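Local coordinates for sensor protein (Vibrio parahaemolyticus, PDB 3I9Y) that probably acts as a membrane-bound histidine kinase of a two-component system responding to trimethylamine N-oxide, this chain being its sensor domain of two stacked four-helix bundles, at residues D67-N72 and S258-T263; T17-S22 and R40-Q45; R188-Q193 and I235-Y240; R10-L15 and T51-L56. All coordinates share one frame; numbering follows the deposited sequence.

From the N terminus, helix 5-27 and helix 32-58 form a hairpin that two contacts hold shut. Contact 4 closes the wider loop, joining the start of the first helix to the end of the second, and contact 2 is nested inside it, nearer the turn. Both are complete before contact 1 opens on helix 63-114. Contact 1 spans most of the remaining chain to reach helix 232-267, and contact 3, between helices 186-208 and 232-267, is nested inside that long loop; no two contacts cross. Contacts 1 and 4 touch, drawing four helices together at one end, whereas contact 3 lies about 39 Å from contact 1, centre to centre, farther along helix 232-267.

Contact 1 of 4, residues D67-N72 and S258-T263; sequences DALESN and SELNST
This is an antiparallel helix pair inside a four-helix bundle, helix 63-114 against helix 232-267, with a polar pair, Asn72 and Thr263, set beside leucines. The short axes pass 9.4 Å apart at 156°, and the CA atoms of Asn72 and Leu260 come within 5.3 Å. Asn72 and Thr263 reach for each other from opposite directions, and ND2 of Asn72 gives a weak hydrogen bond to OG1 of Thr263 at 2.8 Å. Thr263 serves two partners at once: with OG1 beside its backbone N (chi1 -68°), CG2 is left to pack on CD1 of Leu69 at 3.9 Å. The other end of the Asn72 amide looks toward Glu259, where a water lies 3.0 Å from Asn72 OD1 and appears to link it to the carboxylate. An amide suits this buried place because its two ends can meet an acceptor and a water. Beside it, Leu69 and Leu260 touch through their CD1 methyls at 3.8 Å, sealing the inner side of the interface. Asn261, turned away from helix 63-114, packs on Val12 and Ser13 of helix 5-27. Such an antiparallel pair, leucines facing helices 5-27 and 32-58 and a buried polar pair beside them, belongs to a four-helix bundle.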
loop_
_atom_site.group_PDB
_atom_site.type_symbol
_atom_site.label_atom_id
_atom_site.label_comp_id
_atom_site.label_asym_id
_atom_site.label_seq_id
_atom_site.Cartn_x
_atom_site.Cartn_y
_atom_site.Cartn_z
ATOM N N ASP A 67 -12.855 26.885 20.411
ATOM C CA ASP A 67 -11.512 26.529 20.195
ATOM C C ASP A 67 -11.416 24.951 19.974
ATOM O O ASP A 67 -10.597 24.531 19.171
ATOM C CB ASP A 67 -10.626 26.850 21.358
ATOM C CG ASP A 67 -10.390 28.391 21.508
ATOM O OD1 ASP A 67 -10.496 29.146 20.460
ATOM O OD2 ASP A 67 -10.104 28.764 22.737
ATOM N N ALA A 68 -12.153 24.197 20.782
ATOM C CA ALA A 68 -12.167 22.796 20.657
ATOM C C ALA A 68 -12.732 22.447 19.232
ATOM O O ALA A 68 -12.148 21.635 18.484
ATOM C CB ALA A 68 -13.017 22.119 21.821
ATOM N N LEU A 69 -13.789 23.076 18.779
ATOM C CA LEU A 69 -14.311 22.778 17.477
ATOM C C LEU A 69 -13.211 23.080 16.316
ATOM O O LEU A 69 -13.079 22.311 15.377
ATOM C CB LEU A 69 -15.470 23.699 17.140
ATOM C CG LEU A 69 -16.154 23.487 15.815
ATOM C CD1 LEU A 69 -16.841 22.078 15.999
ATOM C CD2 LEU A 69 -17.319 24.525 15.556
ATOM N N GLU A 70 -12.472 24.173 16.422
ATOM C CA GLU A 70 -11.502 24.577 15.419
ATOM C C GLU A 70 -10.384 23.496 15.448
ATOM O O GLU A 70 -9.978 23.070 14.365
ATOM C CB GLU A 70 -10.915 25.873 15.743
ATOM C CG GLU A 70 -9.645 26.195 14.967
ATOM C CD GLU A 70 -9.889 26.431 13.401
ATOM O OE1 GLU A 70 -11.081 26.617 12.979
ATOM O OE2 GLU A 70 -8.849 26.380 12.584
ATOM N N SER A 71 -9.950 23.026 16.626
ATOM C CA SER A 71 -8.918 22.102 16.543
ATOM C C SER A 71 -9.536 20.683 16.026
ATOM O O SER A 71 -8.847 19.911 15.250
ATOM C CB SER A 71 -8.264 22.116 17.920
ATOM O OG SER A 71 -8.157 20.825 18.324
ATOM N N ASN A 72 -10.820 20.322 16.390
ATOM C CA ASN A 72 -11.397 19.081 15.862
ATOM C C ASN A 72 -11.434 19.208 14.266
ATOM O O ASN A 72 -11.181 18.203 13.590
ATOM C CB ASN A 72 -12.833 18.838 16.237
ATOM C CG ASN A 72 -13.016 18.623 17.690
ATOM O OD1 ASN A 72 -12.104 18.136 18.438
ATOM N ND2 ASN A 72 -14.160 19.014 18.150
ATOM N N SER A 258 -15.953 11.260 15.537
ATOM C CA SER A 258 -16.744 11.065 16.712
ATOM C C SER A 258 -16.394 12.243 17.642
ATOM O O SER A 258 -17.297 12.896 18.230
ATOM C CB SER A 258 -16.298 9.748 17.315
ATOM O OG SER A 258 -16.727 9.911 18.648
ATOM N N GLU A 259 -15.142 12.623 17.781
ATOM C CA GLU A 259 -14.887 13.797 18.577
ATOM C C GLU A 259 -15.479 15.119 17.946
ATOM O O GLU A 259 -15.918 16.036 18.689
ATOM C CB GLU A 259 -13.397 14.104 18.767
ATOM C CG GLU A 259 -12.715 13.103 19.671
ATOM C CD GLU A 259 -11.064 13.011 19.388
ATOM O OE1 GLU A 259 -10.350 14.101 19.018
ATOM O OE2 GLU A 259 -10.515 11.788 19.593
ATOM N N LEU A 260 -15.479 15.282 16.631
ATOM C CA LEU A 260 -16.008 16.465 16.080
ATOM C C LEU A 260 -17.590 16.579 16.445
ATOM O O LEU A 260 -18.081 17.691 16.796
ATOM C CB LEU A 260 -15.896 16.432 14.600
ATOM C CG LEU A 260 -16.720 17.433 13.837
ATOM C CD1 LEU A 260 -16.139 18.778 14.183
ATOM C CD2 LEU A 260 -16.680 17.177 12.189
ATOM N N ASN A 261 -18.342 15.480 16.295
ATOM C CA ASN A 261 -19.783 15.571 16.469
ATOM C C ASN A 261 -20.047 15.678 17.957
ATOM O O ASN A 261 -20.933 16.356 18.315
ATOM C CB ASN A 261 -20.475 14.368 15.875
ATOM C CG ASN A 261 -20.374 14.415 14.342
ATOM O OD1 ASN A 261 -19.410 13.862 13.733
ATOM N ND2 ASN A 261 -21.233 15.198 13.741
ATOM N N SER A 262 -19.175 15.165 18.795
ATOM C CA SER A 262 -19.415 15.278 20.209
ATOM C C SER A 262 -19.221 16.722 20.630
ATOM O O SER A 262 -19.951 17.233 21.464
ATOM C CB SER A 262 -18.533 14.367 20.937
ATOM O OG SER A 262 -18.146 15.077 22.060
ATOM N N THR A 263 -18.327 17.478 19.988
ATOM C CA THR A 263 -18.195 18.930 20.299
ATOM C C THR A 263 -19.387 19.662 19.653
ATOM O O THR A 263 -19.940 20.634 20.247
ATOM C CB THR A 263 -16.932 19.468 19.695
ATOM O OG1 THR A 263 -15.795 18.895 20.382
ATOM C CG2 THR A 263 -16.780 20.986 19.774
HETATM O O HOH W 1 -10.130 16.176 17.350
#

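Contact 2 of 4, residues T17-S22 and R40-Q45; sequences TRIISS and RVLFEQ
A mixed polar and apolar contact joins the two arms of the first helical hairpin, with Gln45 of helix 32-58 laid against Arg18, Ile19 and Ser22 of helix 5-27. The arms run roughly antiparallel, 163° between their directions, with their short axes 9.4 Å apart. Gln45 has the largest share of the interface. Its chain is extended beyond CG (chi2 173°), which takes the amide across the gap to the other helix. There OG of Ser22 donates to OE1 of Gln45 in a short hydrogen bond of 2.6 Å, arriving from above the carbonyl plane, 35° out of it. A water completes the triangle: it donates to OG of Ser22 at 2.8 Å and accepts from NE2 of Gln45 at 2.9 Å. Both ends of the amide are therefore engaged, which fixes its rotation, and the serine hydroxyl is used as donor and acceptor together. Serine suits the site because its small side chain lets the helices come close while still offering a hydroxyl. On the outer flank the aliphatic CB of Arg18 lies 3.6 Å from NE2 of Gln45. The inner flank is apolar: CG1 of Ile19 packs 3.7 Å from CB of Gln45, and CD1 of Leu42 meets CG2 of Ile19 at 3.6 Å and also rests against CB of Ser22. Around this pair, Ile19 continues onto Phe257 of helix 232-267, Leu42 reaches Val23 and Leu26 farther along helix 5-27, and the backbone carbonyl of Gln45 packs near Leu15.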
loop_
_atom_site.group_PDB
_atom_site.type_symbol
_atom_site.label_atom_id
_atom_site.label_comp_id
_atom_site.label_asym_id
_atom_site.label_seq_id
_atom_site.Cartn_x
_atom_site.Cartn_y
_atom_site.Cartn_z
ATOM N N THR A 17 -20.956 10.836 8.475
ATOM C CA THR A 17 -21.106 9.451 8.048
ATOM C C THR A 17 -20.919 9.264 6.539
ATOM O O THR A 17 -20.282 8.296 6.140
ATOM C CB THR A 17 -22.361 8.675 8.705
ATOM O OG1 THR A 17 -23.168 8.107 7.669
ATOM C CG2 THR A 17 -22.927 9.334 9.685
ATOM N N ARG A 18 -21.286 10.199 5.696
ATOM C CA ARG A 18 -20.954 10.032 4.338
ATOM C C ARG A 18 -19.412 10.043 4.033
ATOM O O ARG A 18 -18.920 9.238 3.104
ATOM C CB ARG A 18 -21.637 11.100 3.467
ATOM C CG ARG A 18 -23.026 10.544 3.362
ATOM C CD ARG A 18 -24.192 11.477 3.069
ATOM N NE ARG A 18 -23.686 12.383 2.109
ATOM C CZ ARG A 18 -24.442 13.238 1.415
ATOM N NH1 ARG A 18 -25.772 13.216 1.664
ATOM N NH2 ARG A 18 -23.811 14.071 0.426
ATOM N N ILE A 19 -18.663 10.937 4.737
ATOM C CA ILE A 19 -17.278 11.071 4.480
ATOM C C ILE A 19 -16.633 9.775 4.919
ATOM O O ILE A 19 -15.690 9.328 4.265
ATOM C CB ILE A 19 -16.701 12.286 5.287
ATOM C CG1 ILE A 19 -17.090 13.575 4.437
ATOM C CG2 ILE A 19 -15.189 12.193 5.434
ATOM C CD1 ILE A 19 -16.785 14.829 5.397
ATOM N N ILE A 20 -17.081 9.226 6.057
ATOM C CA ILE A 20 -16.523 7.993 6.515
ATOM C C ILE A 20 -16.684 6.862 5.400
ATOM O O ILE A 20 -15.703 6.134 5.179
ATOM C CB ILE A 20 -17.098 7.542 7.874
ATOM C CG1 ILE A 20 -16.341 8.305 8.994
ATOM C CG2 ILE A 20 -16.758 6.010 8.206
ATOM C CD1 ILE A 20 -17.357 8.362 10.315
ATOM N N SER A 21 -17.853 6.747 4.728
ATOM C CA SER A 21 -17.947 5.834 3.582
ATOM C C SER A 21 -17.040 6.270 2.410
ATOM O O SER A 21 -16.436 5.361 1.857
ATOM C CB SER A 21 -19.367 5.742 2.947
ATOM O OG SER A 21 -19.983 5.168 4.115
ATOM N N SER A 22 -17.012 7.554 1.991
ATOM C CA SER A 22 -16.094 7.935 0.951
ATOM C C SER A 22 -14.635 7.580 1.337
ATOM O O SER A 22 -13.864 7.252 0.426
ATOM C CB SER A 22 -16.165 9.440 0.606
ATOM O OG SER A 22 -17.499 9.638 0.212
ATOM N N ARG A 40 -12.468 12.973 -5.408
ATOM C CA ARG A 40 -13.276 14.131 -5.864
ATOM C C ARG A 40 -14.580 13.991 -4.975
ATOM O O ARG A 40 -15.081 14.995 -4.379
ATOM C CB ARG A 40 -13.748 13.985 -7.287
ATOM C CG ARG A 40 -14.746 15.104 -7.769
ATOM C CD ARG A 40 -15.304 14.823 -9.279
ATOM N NE ARG A 40 -16.228 13.661 -9.265
ATOM C CZ ARG A 40 -17.381 13.744 -8.617
ATOM N NH1 ARG A 40 -17.657 14.898 -7.975
ATOM N NH2 ARG A 40 -18.270 12.761 -8.618
ATOM N N VAL A 41 -15.156 12.790 -4.861
ATOM C CA VAL A 41 -16.296 12.896 -4.048
ATOM C C VAL A 41 -16.063 13.342 -2.490
ATOM O O VAL A 41 -16.899 14.073 -1.929
ATOM C CB VAL A 41 -17.297 11.788 -4.166
ATOM C CG1 VAL A 41 -17.542 11.377 -5.664
ATOM C CG2 VAL A 41 -17.185 10.853 -3.285
ATOM N N LEU A 42 -14.997 12.894 -1.898
ATOM C CA LEU A 42 -14.693 13.081 -0.568
ATOM C C LEU A 42 -14.409 14.589 -0.363
ATOM O O LEU A 42 -14.856 15.185 0.580
ATOM C CB LEU A 42 -13.526 12.229 -0.252
ATOM C CG LEU A 42 -12.921 12.282 1.093
ATOM C CD1 LEU A 42 -13.845 11.700 2.111
ATOM C CD2 LEU A 42 -11.878 11.095 0.965
ATOM N N PHE A 43 -13.769 15.231 -1.310
ATOM C CA PHE A 43 -13.512 16.661 -1.204
ATOM C C PHE A 43 -14.818 17.432 -1.329
ATOM O O PHE A 43 -14.980 18.409 -0.622
ATOM C CB PHE A 43 -12.679 17.076 -2.300
ATOM C CG PHE A 43 -12.424 18.570 -2.365
ATOM C CD1 PHE A 43 -11.410 19.131 -1.538
ATOM C CD2 PHE A 43 -13.125 19.373 -3.262
ATOM C CE1 PHE A 43 -11.024 20.568 -1.574
ATOM C CE2 PHE A 43 -12.819 20.816 -3.338
ATOM C CZ PHE A 43 -11.750 21.404 -2.483
ATOM N N GLU A 44 -15.769 17.013 -2.189
ATOM C CA GLU A 44 -16.985 17.802 -2.247
ATOM C C GLU A 44 -17.762 17.733 -0.855
ATOM O O GLU A 44 -18.366 18.706 -0.410
ATOM C CB GLU A 44 -17.973 17.216 -3.158
ATOM C CG GLU A 44 -17.855 17.808 -4.473
ATOM C CD GLU A 44 -19.063 17.298 -5.371
ATOM O OE1 GLU A 44 -18.844 16.270 -6.112
ATOM O OE2 GLU A 44 -20.247 17.854 -5.295
ATOM N N GLN A 45 -17.785 16.561 -0.280
ATOM C CA GLN A 45 -18.486 16.301 0.955
ATOM C C GLN A 45 -17.727 17.036 2.120
ATOM O O GLN A 45 -18.360 17.569 3.048
ATOM C CB GLN A 45 -18.590 14.798 1.248
ATOM C CG GLN A 45 -19.447 13.993 0.126
ATOM C CD GLN A 45 -19.334 12.458 0.448
ATOM O OE1 GLN A 45 -18.369 11.956 1.077
ATOM N NE2 GLN A 45 -20.361 11.726 0.124
HETATM O O HOH W 2 -20.133 8.847 0.587
#

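Contact 3 of 4, residues R188-Q193 and I235-Y240; sequences RIQQIQ and ILLQQY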
loop_
_atom_site.group_PDB
_atom_site.type_symbol
_atom_site.label_atom_id
_atom_site.label_comp_id
_atom_site.label_asym_id
_atom_site.label_seq_id
_atom_site.Cartn_x
_atom_site.Cartn_y
_atom_site.Cartn_z
ATOM N N ARG A 188 7.759 -12.580 7.843
ATOM C CA ARG A 188 7.752 -13.478 6.737
ATOM C C ARG A 188 8.354 -12.883 5.487
ATOM O O ARG A 188 9.103 -13.610 4.761
ATOM C CB ARG A 188 6.335 -13.861 6.451
ATOM C CG ARG A 188 6.077 -15.193 7.050
ATOM C CD ARG A 188 7.250 -16.135 6.426
ATOM N NE ARG A 188 6.833 -16.737 5.157
ATOM C CZ ARG A 188 7.397 -17.817 4.655
ATOM N NH1 ARG A 188 8.456 -18.412 5.337
ATOM N NH2 ARG A 188 6.854 -18.357 3.537
ATOM N N ILE A 189 8.052 -11.575 5.242
ATOM C CA ILE A 189 8.634 -10.870 4.054
ATOM C C ILE A 189 10.149 -10.921 4.191
ATOM O O ILE A 189 10.844 -11.316 3.285
ATOM C CB ILE A 189 8.157 -9.416 3.887
ATOM C CG1 ILE A 189 6.688 -9.457 3.525
ATOM C CG2 ILE A 189 9.080 -8.649 2.774
ATOM C CD1 ILE A 189 6.033 -8.030 3.843
ATOM N N GLN A 190 10.690 -10.599 5.338
ATOM C CA GLN A 190 12.157 -10.593 5.455
ATOM C C GLN A 190 12.851 -11.966 5.359
ATOM O O GLN A 190 13.995 -12.106 4.958
ATOM C CB GLN A 190 12.481 -9.982 6.830
ATOM C CG GLN A 190 11.819 -8.620 6.918
ATOM C CD GLN A 190 12.391 -7.769 8.109
ATOM O OE1 GLN A 190 11.910 -7.779 9.258
ATOM N NE2 GLN A 190 13.463 -7.088 7.822
ATOM N N GLN A 191 12.170 -12.968 5.870
ATOM C CA GLN A 191 12.700 -14.309 5.762
ATOM C C GLN A 191 12.760 -14.807 4.268
ATOM O O GLN A 191 13.723 -15.477 3.825
ATOM C CB GLN A 191 11.692 -15.065 6.437
ATOM C CG GLN A 191 12.182 -16.162 7.096
ATOM C CD GLN A 191 11.075 -16.479 8.086
ATOM O OE1 GLN A 191 11.021 -15.824 9.181
ATOM N NE2 GLN A 191 10.079 -17.391 7.659
ATOM N N ILE A 192 11.725 -14.417 3.473
ATOM C CA ILE A 192 11.698 -14.866 2.054
ATOM C C ILE A 192 12.716 -14.128 1.376
ATOM O O ILE A 192 13.454 -14.653 0.587
ATOM C CB ILE A 192 10.379 -14.590 1.366
ATOM C CG1 ILE A 192 9.458 -15.587 1.952
ATOM C CG2 ILE A 192 10.485 -15.116 -0.106
ATOM C CD1 ILE A 192 8.305 -15.880 0.967
ATOM N N GLN A 193 12.908 -12.873 1.774
ATOM C CA GLN A 193 14.005 -12.146 1.124
ATOM C C GLN A 193 15.389 -12.826 1.343
ATOM O O GLN A 193 16.278 -12.812 0.459
ATOM C CB GLN A 193 14.089 -10.750 1.784
ATOM C CG GLN A 193 15.225 -9.860 1.354
ATOM C CD GLN A 193 15.097 -8.402 2.060
ATOM O OE1 GLN A 193 14.581 -8.237 3.209
ATOM N NE2 GLN A 193 15.598 -7.380 1.370
ATOM N N ILE A 235 10.828 -2.961 -1.623
ATOM C CA ILE A 235 9.559 -2.200 -1.973
ATOM C C ILE A 235 8.381 -2.923 -1.271
ATOM O O ILE A 235 7.419 -2.293 -0.744
ATOM C CB ILE A 235 9.341 -2.124 -3.481
ATOM C CG1 ILE A 235 10.622 -1.427 -4.111
ATOM C CG2 ILE A 235 8.102 -1.225 -3.697
ATOM C CD1 ILE A 235 10.580 -1.477 -5.705
ATOM N N LEU A 236 8.516 -4.264 -1.110
ATOM C CA LEU A 236 7.469 -5.027 -0.382
ATOM C C LEU A 236 7.445 -4.566 1.084
ATOM O O LEU A 236 6.296 -4.495 1.706
ATOM C CB LEU A 236 7.659 -6.571 -0.415
ATOM C CG LEU A 236 7.281 -7.041 -1.845
ATOM C CD1 LEU A 236 7.846 -8.578 -1.896
ATOM C CD2 LEU A 236 5.750 -7.181 -2.040
ATOM N N LEU A 237 8.631 -4.261 1.650
ATOM C CA LEU A 237 8.595 -3.763 3.044
ATOM C C LEU A 237 7.973 -2.342 3.118
ATOM O O LEU A 237 7.269 -2.049 4.118
ATOM C CB LEU A 237 10.024 -3.731 3.764
ATOM C CG LEU A 237 10.597 -5.213 3.597
ATOM C CD1 LEU A 237 12.108 -5.369 3.722
ATOM C CD2 LEU A 237 9.921 -6.091 4.765
ATOM N N GLN A 238 8.259 -1.466 2.099
ATOM C CA GLN A 238 7.667 -0.181 2.175
ATOM C C GLN A 238 6.130 -0.349 2.027
ATOM O O GLN A 238 5.452 0.399 2.617
ATOM C CB GLN A 238 8.201 0.687 1.008
ATOM C CG GLN A 238 9.672 1.063 1.364
ATOM C CD GLN A 238 10.461 1.382 -0.015
ATOM O OE1 GLN A 238 9.944 1.152 -1.101
ATOM N NE2 GLN A 238 11.630 1.801 0.079
ATOM N N GLN A 239 5.637 -1.257 1.168
ATOM C CA GLN A 239 4.223 -1.384 0.946
ATOM C C GLN A 239 3.712 -1.916 2.335
ATOM O O GLN A 239 2.627 -1.497 2.764
ATOM C CB GLN A 239 3.916 -2.481 -0.089
ATOM C CG GLN A 239 2.536 -2.894 -0.121
ATOM C CD GLN A 239 2.317 -3.840 -1.319
ATOM O OE1 GLN A 239 2.626 -5.117 -1.214
ATOM N NE2 GLN A 239 1.755 -3.327 -2.384
ATOM N N TYR A 240 4.444 -2.807 3.024
ATOM C CA TYR A 240 3.834 -3.249 4.331
ATOM C C TYR A 240 3.645 -2.019 5.294
ATOM O O TYR A 240 2.625 -1.863 5.895
ATOM C CB TYR A 240 4.748 -4.261 5.053
ATOM C CG TYR A 240 4.386 -4.527 6.470
ATOM C CD1 TYR A 240 3.434 -5.519 6.762
ATOM C CD2 TYR A 240 4.995 -3.855 7.508
ATOM C CE1 TYR A 240 3.130 -5.918 8.132
ATOM C CE2 TYR A 240 4.602 -4.147 8.894
ATOM C CZ TYR A 240 3.691 -5.187 9.181
ATOM O OH TYR A 240 3.179 -5.413 10.464
#
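No flat group lays a face across the gap between Ile189 and Leu237. Of Tyr240 it is CB, not the ring, that meets CD1 of Ile189, at 4.2 Å, and the Gln193 amide touches through OE1 alone, 3.8 Å from CD1 of Leu237. On the far side of helix 186-208 the Arg188 guanidinium has CG1 of Ile192 centred over one face, 4.0 Å above the plane, and the amide of Gln191 at its edge. The contact itself is aliphatic. Ile189 and Leu237 run alongside each other head to tail, and CG2 of Ile189 is modelled 3.3 Å from CD2 of Leu237, closer than two methyls normally sit, so the exact distance is doubtful. In Ile189 CG2 stands anti to the backbone N and goes to Leu237, while CD1, on the other branch, extends toward Tyr240. A beta-branched side chain suits this place, since its two branches reach different neighbours. These are antiparallel helices of the stacked four-helix bundles, their directions 179° apart; Ile189 and Leu237 themselves span the 10.3 Å between the short axes. On the exposed side CG of Gln190 lies 3.8 Å from CD2 of Leu237. Leu236 brings CB to within 4.1 Å of CG2 of Ile189, and also packs on Ala180 of helix 158-180. Arg188 forms a salt bridge with Glu179 of that same helix.

Contact 4 of 4, residues R10-L15 and T51-L56; sequences RQVSEL and THIKEL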
loop_
_atom_site.group_PDB
_atom_site.type_symbol
_atom_site.label_atom_id
_atom_site.label_comp_id
_atom_site.label_asym_id
_atom_site.label_seq_id
_atom_site.Cartn_x
_atom_site.Cartn_y
_atom_site.Cartn_z
ATOM N N ARG A 10 -27.376 18.477 12.292
ATOM C CA ARG A 10 -27.886 17.242 11.693
ATOM C C ARG A 10 -27.077 17.083 10.338
ATOM O O ARG A 10 -26.766 15.988 9.998
ATOM C CB ARG A 10 -29.360 17.440 11.388
ATOM C CG ARG A 10 -30.257 17.357 12.622
ATOM C CD ARG A 10 -31.826 17.682 12.224
ATOM N NE ARG A 10 -32.267 16.512 11.434
ATOM C CZ ARG A 10 -32.404 16.486 10.104
ATOM N NH1 ARG A 10 -32.169 17.615 9.370
ATOM N NH2 ARG A 10 -32.757 15.300 9.517
ATOM N N GLN A 11 -26.943 18.158 9.539
ATOM C CA GLN A 11 -26.204 18.119 8.315
ATOM C C GLN A 11 -24.683 17.736 8.602
ATOM O O GLN A 11 -24.106 16.913 7.901
ATOM C CB GLN A 11 -26.347 19.383 7.621
ATOM C CG GLN A 11 -27.746 19.362 6.920
ATOM C CD GLN A 11 -28.085 20.754 6.335
ATOM O OE1 GLN A 11 -28.445 21.735 7.143
ATOM N NE2 GLN A 11 -28.007 20.903 5.011
ATOM N N VAL A 12 -24.074 18.320 9.620
ATOM C CA VAL A 12 -22.703 17.950 9.935
ATOM C C VAL A 12 -22.656 16.420 10.244
ATOM O O VAL A 12 -21.680 15.651 9.825
ATOM C CB VAL A 12 -22.173 18.729 11.234
ATOM C CG1 VAL A 12 -20.799 18.200 11.692
ATOM C CG2 VAL A 12 -22.034 20.218 10.817
ATOM N N SER A 13 -23.619 15.950 11.037
ATOM C CA SER A 13 -23.581 14.529 11.466
ATOM C C SER A 13 -23.791 13.582 10.197
ATOM O O SER A 13 -23.159 12.516 10.033
ATOM C CB SER A 13 -24.738 14.254 12.462
ATOM O OG SER A 13 -24.813 12.845 12.615
ATOM N N GLU A 14 -24.672 13.973 9.302
ATOM C CA GLU A 14 -24.855 13.121 8.186
ATOM C C GLU A 14 -23.708 13.222 7.173
ATOM O O GLU A 14 -23.357 12.145 6.593
ATOM C CB GLU A 14 -26.194 13.376 7.552
ATOM C CG GLU A 14 -26.708 12.026 6.804
ATOM C CD GLU A 14 -26.429 12.326 5.389
ATOM O OE1 GLU A 14 -26.185 13.625 5.401
ATOM O OE2 GLU A 14 -26.416 11.375 4.374
ATOM N N LEU A 15 -23.094 14.417 6.990
ATOM C CA LEU A 15 -21.950 14.544 6.070
ATOM C C LEU A 15 -20.724 13.698 6.741
ATOM O O LEU A 15 -20.006 13.044 6.063
ATOM C CB LEU A 15 -21.533 15.992 5.789
ATOM C CG LEU A 15 -22.436 16.421 4.744
ATOM C CD1 LEU A 15 -22.377 17.975 4.799
ATOM C CD2 LEU A 15 -22.012 15.962 3.356
ATOM N N THR A 51 -18.923 24.220 5.191
ATOM C CA THR A 51 -19.845 25.309 5.258
ATOM C C THR A 51 -20.880 25.130 6.380
ATOM O O THR A 51 -21.355 26.104 6.961
ATOM C CB THR A 51 -20.570 25.609 3.943
ATOM O OG1 THR A 51 -21.729 24.797 3.893
ATOM C CG2 THR A 51 -19.690 25.268 2.697
ATOM N N HIS A 52 -21.235 23.935 6.758
ATOM C CA HIS A 52 -22.208 23.890 7.839
ATOM C C HIS A 52 -21.496 24.159 9.183
ATOM O O HIS A 52 -22.088 24.695 10.151
ATOM C CB HIS A 52 -22.918 22.487 7.893
ATOM C CG HIS A 52 -23.834 22.282 6.735
ATOM N ND1 HIS A 52 -23.587 21.355 5.747
ATOM C CD2 HIS A 52 -24.908 23.006 6.293
ATOM C CE1 HIS A 52 -24.444 21.505 4.737
ATOM N NE2 HIS A 52 -25.260 22.496 5.035
ATOM N N ILE A 53 -20.218 23.772 9.276
ATOM C CA ILE A 53 -19.525 23.983 10.513
ATOM C C ILE A 53 -19.381 25.526 10.684
ATOM O O ILE A 53 -19.475 26.058 11.793
ATOM C CB ILE A 53 -18.075 23.395 10.519
ATOM C CG1 ILE A 53 -18.084 21.919 10.403
ATOM C CG2 ILE A 53 -17.372 23.811 11.816
ATOM C CD1 ILE A 53 -18.622 21.517 11.601
ATOM N N LYS A 54 -19.089 26.212 9.614
ATOM C CA LYS A 54 -18.967 27.653 9.663
ATOM C C LYS A 54 -20.321 28.290 10.073
ATOM O O LYS A 54 -20.318 29.180 10.895
ATOM C CB LYS A 54 -18.614 28.236 8.309
ATOM C CG LYS A 54 -18.422 29.820 8.291
ATOM C CD LYS A 54 -18.447 30.369 6.792
ATOM C CE LYS A 54 -17.783 31.802 6.741
ATOM N NZ LYS A 54 -17.221 32.127 5.426
ATOM N N GLU A 55 -21.458 27.895 9.487
ATOM C CA GLU A 55 -22.740 28.439 9.951
ATOM C C GLU A 55 -22.902 28.260 11.463
ATOM O O GLU A 55 -23.291 29.223 12.099
ATOM C CB GLU A 55 -23.978 27.728 9.429
ATOM C CG GLU A 55 -24.305 28.084 8.175
ATOM C CD GLU A 55 -24.609 29.583 8.094
ATOM O OE1 GLU A 55 -25.520 30.204 8.781
ATOM O OE2 GLU A 55 -23.835 30.084 7.279
ATOM N N LEU A 56 -22.643 27.038 11.957
ATOM C CA LEU A 56 -22.755 26.633 13.357
ATOM C C LEU A 56 -21.937 27.473 14.273
ATOM O O LEU A 56 -22.434 27.901 15.319
ATOM C CB LEU A 56 -22.319 25.191 13.607
ATOM C CG LEU A 56 -22.765 24.307 14.758
ATOM C CD1 LEU A 56 -24.088 23.620 14.335
ATOM C CD2 LEU A 56 -21.889 23.144 15.083
#
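His52 and Gln11 make the ring contact here. CB of Gln11 sits over the imidazole face, 3.9 Å from the centroid and only 9° off the ring normal, a CH-pi interaction. Swung away from its own carbonyl carbon (chi1 -70°), the His52 ring turns across to helix 5-27, and the Gln11 chain runs over it at about a right angle. The opposite face is covered by its own neighbour Thr51, whose OG1 lies 4.2 Å above the plane, while CD1 of Leu15 meets the edge near the plane. A flat ring suits the place because it can take a methylene on one face, a hydroxyl on the other and a methyl at its edge. The purely apolar contacts lie deeper. CG2 of Val12 packs on CD1 of Ile53 at 3.7 Å and on CB of His52 at 3.8 Å, with Val12 and Ile53 crossing at about a right angle; compact branched residues fill this buried position. The helices cross at 151°, their short axes 9.4 Å apart. This end of the hairpin is closed in by two further helices, as Val12 and Leu56 both touch Val264 of helix 232-267, and Ile53 packs on Leu69 and Val73 of helix 63-114.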